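Local coordinates for protein hypoxanthine phosphoribosyltransferase (Leishmania donovani, PDB 7CMJ) that salvages purines by transferring the 5-phosphoribosyl group of phosphoribosyl pyrophosphate onto hypoxanthine or guanine, yielding IMP or GMP, at residues Leu155-Gly160 against Ile174-Val179; Glu89-Ser94 against Val106-Asp111. One frame throughout, in Å; residues are numbered along the deposited sequence.

Contact 1 of 2, residues Leu155-Gly160 against Ile174-Val179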
loop_
_atom_site.group_PDB
_atom_site.type_symbol
_atom_site.label_atom_id
_atom_site.label_comp_id
_atom_site.label_asym_id
_atom_site.label_seq_id
_atom_site.Cartn_x
_atom_site.Cartn_y
_atom_site.Cartn_z
ATOM N N LEU A 155 19.614 10.038 16.168
ATOM C CA LEU A 155 19.547 10.460 17.552
ATOM C C LEU A 155 19.467 9.229 18.448
ATOM O O LEU A 155 18.424 8.569 18.507
ATOM C CB LEU A 155 18.335 11.355 17.774
ATOM C CG LEU A 155 18.372 12.715 17.100
ATOM C CD1 LEU A 155 17.190 13.516 17.611
ATOM C CD2 LEU A 155 19.700 13.442 17.377
ATOM N N ASP A 156 20.565 8.920 19.137
ATOM C CA ASP A 156 20.580 7.925 20.207
ATOM C C ASP A 156 20.202 8.616 21.518
ATOM O O ASP A 156 20.992 9.387 22.073
ATOM C CB ASP A 156 21.960 7.283 20.292
ATOM C CG ASP A 156 21.963 5.982 21.069
ATOM O OD1 ASP A 156 20.912 5.306 21.158
ATOM O OD2 ASP A 156 23.045 5.639 21.589
ATOM N N LYS A 157 18.990 8.357 22.004
ATOM C CA LYS A 157 18.470 8.853 23.272
ATOM C C LYS A 157 18.751 7.847 24.382
ATOM O O LYS A 157 19.016 6.665 24.110
ATOM C CB LYS A 157 16.959 9.117 23.159
ATOM C CG LYS A 157 16.147 7.908 22.703
ATOM C CD LYS A 157 14.645 8.181 22.633
ATOM C CE LYS A 157 13.882 7.443 23.735
ATOM N NZ LYS A 157 12.415 7.380 23.458
ATOM N N PRO A 158 18.699 8.284 25.644
ATOM C CA PRO A 158 18.957 7.370 26.768
ATOM C C PRO A 158 18.179 6.065 26.677
ATOM O O PRO A 158 16.964 6.056 26.448
ATOM C CB PRO A 158 18.529 8.191 27.986
ATOM C CG PRO A 158 18.801 9.586 27.585
ATOM C CD PRO A 158 18.484 9.664 26.114
ATOM N N SER A 159 18.903 4.959 26.856
ATOM C CA SER A 159 18.362 3.609 26.762
ATOM C C SER A 159 19.334 2.641 27.418
ATOM O O SER A 159 20.552 2.844 27.385
ATOM C CB SER A 159 18.108 3.185 25.312
ATOM O OG SER A 159 19.098 3.692 24.437
ATOM N N GLY A 160 18.776 1.596 28.027
ATOM C CA GLY A 160 19.561 0.517 28.583
ATOM C C GLY A 160 19.927 -0.502 27.521
ATOM O O GLY A 160 19.694 -0.319 26.326
ATOM N N ILE A 174 22.309 11.736 22.700
ATOM C CA ILE A 174 21.476 12.903 22.984
ATOM C C ILE A 174 20.634 12.631 24.216
ATOM O O ILE A 174 20.280 11.483 24.493
ATOM C CB ILE A 174 20.598 13.222 21.778
ATOM C CG1 ILE A 174 20.520 14.711 21.587
ATOM C CG2 ILE A 174 19.240 12.531 21.856
ATOM C CD1 ILE A 174 21.772 15.258 21.028
ATOM N N PRO A 175 20.344 13.665 25.008
ATOM C CA PRO A 175 19.418 13.478 26.136
ATOM C C PRO A 175 17.975 13.394 25.658
ATOM O O PRO A 175 17.642 13.762 24.535
ATOM C CB PRO A 175 19.646 14.726 27.009
ATOM C CG PRO A 175 20.222 15.744 26.077
ATOM C CD PRO A 175 20.989 14.992 25.022
ATOM N N HIS A 176 17.114 12.856 26.520
ATOM C CA HIS A 176 15.721 12.646 26.140
ATOM C C HIS A 176 14.999 13.985 26.059
ATOM O O HIS A 176 14.963 14.732 27.040
ATOM C CB HIS A 176 15.021 11.721 27.136
ATOM C CG HIS A 176 13.642 11.329 26.706
ATOM N ND1 HIS A 176 13.412 10.531 25.605
ATOM C CD2 HIS A 176 12.419 11.660 27.192
ATOM C CE1 HIS A 176 12.111 10.365 25.450
ATOM N NE2 HIS A 176 11.484 11.044 26.394
ATOM N N ALA A 177 14.420 14.287 24.899
ATOM C CA ALA A 177 13.643 15.511 24.733
ATOM C C ALA A 177 12.705 15.351 23.544
ATOM O O ALA A 177 12.771 14.370 22.800
ATOM C CB ALA A 177 14.549 16.730 24.548
ATOM N N PHE A 178 11.825 16.337 23.375
ATOM C CA PHE A 178 10.909 16.363 22.241
ATOM C C PHE A 178 11.577 17.109 21.098
ATOM O O PHE A 178 11.699 18.338 21.130
ATOM C CB PHE A 178 9.576 17.014 22.598
ATOM C CG PHE A 178 8.441 16.576 21.703
ATOM C CD1 PHE A 178 7.320 15.960 22.229
ATOM C CD2 PHE A 178 8.524 16.743 20.324
ATOM C CE1 PHE A 178 6.299 15.544 21.407
ATOM C CE2 PHE A 178 7.509 16.322 19.496
ATOM C CZ PHE A 178 6.393 15.725 20.037
ATOM N N VAL A 179 11.982 16.381 20.084
ATOM C CA VAL A 179 12.762 16.987 19.020
ATOM C C VAL A 179 11.847 17.350 17.866
ATOM O O VAL A 179 10.851 16.673 17.576
ATOM C CB VAL A 179 13.902 16.076 18.543
ATOM C CG1 VAL A 179 14.815 15.784 19.686
ATOM C CG2 VAL A 179 13.338 14.809 17.960
#
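Ile174 and Asp156 join the two segments through their backbones: Ile174 N donates to Asp156 O at 2.8 Å, with a bent N-H...O angle of 140°. The carbonyl of Ile174 then takes a weak CA-H...O contact from the next residue, with Lys157 CA 3.4 Å from Ile174 O. Ile174 thus meets the chain leaving strand 155-156 through a true hydrogen bond from its N-H and a much weaker contact at its C=O. Lys157 is the side chain to follow. Its CB passes Ile174 CG2 at 4.3 Å. CG sits between the backbone N and the carbonyl carbon (chi1 56°). CD lies in the plane of the His176 imidazole at its edge; the chain bends there at chi3, and CE and NZ continue alongside the ring, pointing the same way as His176, before NZ forms a salt bridge with Asp129. Pro158 CD lies against Ile174 O and, at 3.5 Å, His176 N. On the buried side the contact is apolar. Leu155 and Val179 meet tip to tip, Leu155 CD1 at 3.9 Å from Val179 CG1, and Ile127 and Ile196 add to the same apolar cluster. The chemistry is split accordingly: hydrocarbon at the buried end, a backbone bond in the middle, and at the other end the amine of Lys157, lying beside an imidazole edge and salt-bridged to Asp129, the probable proton acceptor, consistent with the part Lys157 is thought to play in binding GMP.

Contact 2 of 2, residues Glu89-Ser94 against Val106-Asp111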
loop_
_atom_site.group_PDB
_atom_site.type_symbol
_atom_site.label_atom_id
_atom_site.label_comp_id
_atom_site.label_asym_id
_atom_site.label_seq_id
_atom_site.Cartn_x
_atom_site.Cartn_y
_atom_site.Cartn_z
ATOM N N GLU A 89 15.693 2.362 -0.548
ATOM C CA GLU A 89 14.327 1.872 -0.508
ATOM C C GLU A 89 13.584 2.563 0.625
ATOM O O GLU A 89 14.177 2.941 1.638
ATOM C CB GLU A 89 14.300 0.360 -0.328
ATOM C CG GLU A 89 14.871 -0.394 -1.518
ATOM C CD GLU A 89 13.957 -0.343 -2.738
ATOM O OE1 GLU A 89 14.419 -0.751 -3.823
ATOM O OE2 GLU A 89 12.786 0.108 -2.621
ATOM N N PHE A 90 12.284 2.747 0.437
ATOM C CA PHE A 90 11.449 3.377 1.448
ATOM C C PHE A 90 10.381 2.408 1.919
ATOM O O PHE A 90 9.807 1.655 1.125
ATOM C CB PHE A 90 10.795 4.634 0.913
ATOM C CG PHE A 90 11.765 5.581 0.291
ATOM C CD1 PHE A 90 12.222 6.693 0.997
ATOM C CD2 PHE A 90 12.243 5.356 -0.998
ATOM C CE1 PHE A 90 13.120 7.554 0.433
ATOM C CE2 PHE A 90 13.143 6.221 -1.573
ATOM C CZ PHE A 90 13.586 7.324 -0.854
ATOM N N ILE A 91 10.124 2.424 3.217
ATOM C CA ILE A 91 8.972 1.730 3.761
ATOM C C ILE A 91 8.171 2.727 4.580
ATOM O O ILE A 91 8.680 3.752 5.034
ATOM C CB ILE A 91 9.360 0.503 4.603
ATOM C CG1 ILE A 91 10.085 0.919 5.873
ATOM C CG2 ILE A 91 10.237 -0.443 3.797
ATOM C CD1 ILE A 91 10.230 -0.260 6.842
ATOM N N CYS A 92 6.890 2.432 4.735
ATOM C CA CYS A 92 6.017 3.287 5.523
ATOM C C CYS A 92 5.040 2.393 6.262
ATOM O O CYS A 92 4.380 1.551 5.652
ATOM C CB CYS A 92 5.275 4.306 4.651
ATOM S SG CYS A 92 4.370 5.585 5.580
ATOM N N ALA A 93 4.976 2.552 7.570
ATOM C CA ALA A 93 4.126 1.708 8.378
ATOM C C ALA A 93 3.250 2.568 9.272
ATOM O O ALA A 93 3.677 3.613 9.776
ATOM C CB ALA A 93 4.947 0.735 9.207
ATOM N N SER A 94 2.014 2.126 9.442
ATOM C CA SER A 94 1.053 2.786 10.304
ATOM C C SER A 94 0.930 1.981 11.592
ATOM O O SER A 94 1.059 0.751 11.582
ATOM C CB SER A 94 -0.286 2.924 9.558
ATOM O OG SER A 94 -1.420 2.828 10.400
ATOM N N VAL A 106 3.510 -3.428 13.047
ATOM C CA VAL A 106 2.931 -2.276 12.385
ATOM C C VAL A 106 2.452 -2.711 11.013
ATOM O O VAL A 106 2.972 -3.666 10.414
ATOM C CB VAL A 106 3.934 -1.108 12.258
ATOM C CG1 VAL A 106 4.103 -0.430 13.593
ATOM C CG2 VAL A 106 5.275 -1.623 11.745
ATOM N N ARG A 107 1.457 -1.991 10.511
ATOM C CA ARG A 107 0.902 -2.287 9.200
ATOM C C ARG A 107 1.791 -1.659 8.133
ATOM O O ARG A 107 1.855 -0.434 8.002
ATOM C CB ARG A 107 -0.537 -1.789 9.118
ATOM C CG ARG A 107 -1.193 -2.032 7.785
ATOM C CD ARG A 107 -2.567 -1.417 7.745
ATOM N NE ARG A 107 -3.442 -2.097 6.789
ATOM C CZ ARG A 107 -4.748 -1.882 6.694
ATOM N NH1 ARG A 107 -5.322 -1.000 7.501
ATOM N NH2 ARG A 107 -5.478 -2.541 5.797
ATOM N N MET A 108 2.474 -2.507 7.374
ATOM C CA MET A 108 3.218 -2.053 6.209
ATOM C C MET A 108 2.276 -1.415 5.198
ATOM O O MET A 108 1.362 -2.073 4.690
ATOM C CB MET A 108 3.953 -3.223 5.573
ATOM C CG MET A 108 5.265 -2.812 4.950
ATOM S SD MET A 108 6.355 -1.860 6.065
ATOM C CE MET A 108 6.543 -2.910 7.533
ATOM N N LEU A 109 2.501 -0.132 4.904
ATOM C CA LEU A 109 1.815 0.544 3.810
ATOM C C LEU A 109 2.670 0.651 2.564
ATOM O O LEU A 109 2.129 0.825 1.461
ATOM C CB LEU A 109 1.367 1.953 4.222
ATOM C CG LEU A 109 0.664 2.084 5.566
ATOM C CD1 LEU A 109 0.198 3.514 5.761
ATOM C CD2 LEU A 109 -0.506 1.114 5.661
ATOM N N LEU A 110 3.988 0.548 2.711
ATOM C CA LEU A 110 4.877 0.582 1.556
ATOM C C LEU A 110 6.038 -0.335 1.867
ATOM O O LEU A 110 6.772 -0.104 2.835
ATOM C CB LEU A 110 5.370 1.989 1.243
ATOM C CG LEU A 110 6.324 2.069 0.045
ATOM C CD1 LEU A 110 5.544 1.748 -1.216
ATOM C CD2 LEU A 110 6.959 3.464 -0.056
ATOM N N ASP A 111 6.185 -1.358 1.041
ATOM C CA ASP A 111 7.280 -2.309 1.097
ATOM C C ASP A 111 8.317 -1.936 0.036
ATOM O O ASP A 111 8.070 -1.110 -0.852
ATOM C CB ASP A 111 6.733 -3.722 0.885
ATOM C CG ASP A 111 7.686 -4.804 1.326
ATOM O OD1 ASP A 111 7.349 -5.987 1.094
ATOM O OD2 ASP A 111 8.756 -4.493 1.899
#
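Cys92 and Leu110 face each other at the point where the backbone bonding changes step. Among the hydrogen bonds, Cys92 O is gripped twice: Leu109 N comes almost head-on to the carbonyl at 2.6 Å, while Leu110 N approaches in the carbonyl plane, on a lone pair, at 3.1 Å. Cys92 N returns a bond to Leu110 O at 3.2 Å. Further along, Ser94 and Arg107 form a reciprocal pair, with Ser94 N 2.9 Å from Arg107 O and Arg107 N 3.0 Å from Ser94 O. The apolar contacts lie on both faces. On one, Ala93 CB meets Val106 CG2 at 3.5 Å, and Met108, its chain folded back at chi2 and chi3, brings SD to 4.1 Å from Ile91 CB. On the other, Cys92 CB lies 4.1 Å from Leu110 CB, and Ser94 CB packs on Leu109 CD1. Arg107 and Asp111 also bond to a second subunit: Arg107 NE bonds the backbone O of Asp111 there, and Asp111 OD1 takes the N-H of its Met108. Asp111 OD1 is also salt-bridged to Lys144 of its own chain. Separately, Leu110 packs on Leu110 of a third subunit. This is an antiparallel hairpin carrying a classic beta bulge, at the edge, within this chain, of the phosphoribosyltransferase sheet; in this family the long loop joining its two strands is the flexible one that closes over the active site.

Contact 2 and contact 1 involve the two outermost strands, within this chain, of the same seven-stranded sheet, 107-110 at one edge and 155-156 at the other. Their centres are 24 Å apart and their nearest atoms about 15 Å. The bound barium, held by Glu125 and Asp126, is near both: about 9 Å from the side chain of Val179 and about 10 Å from that of Ile91. Contact 1 reaches into the site itself, the side chain of Lys157 being about 3 Å from that of Asp129, the probable proton acceptor. In contact 2 the side chains of Val106 and Cys92 lie about 4 Å and 6 Å from those of Thr133 and Lys66, both probably GMP-binding.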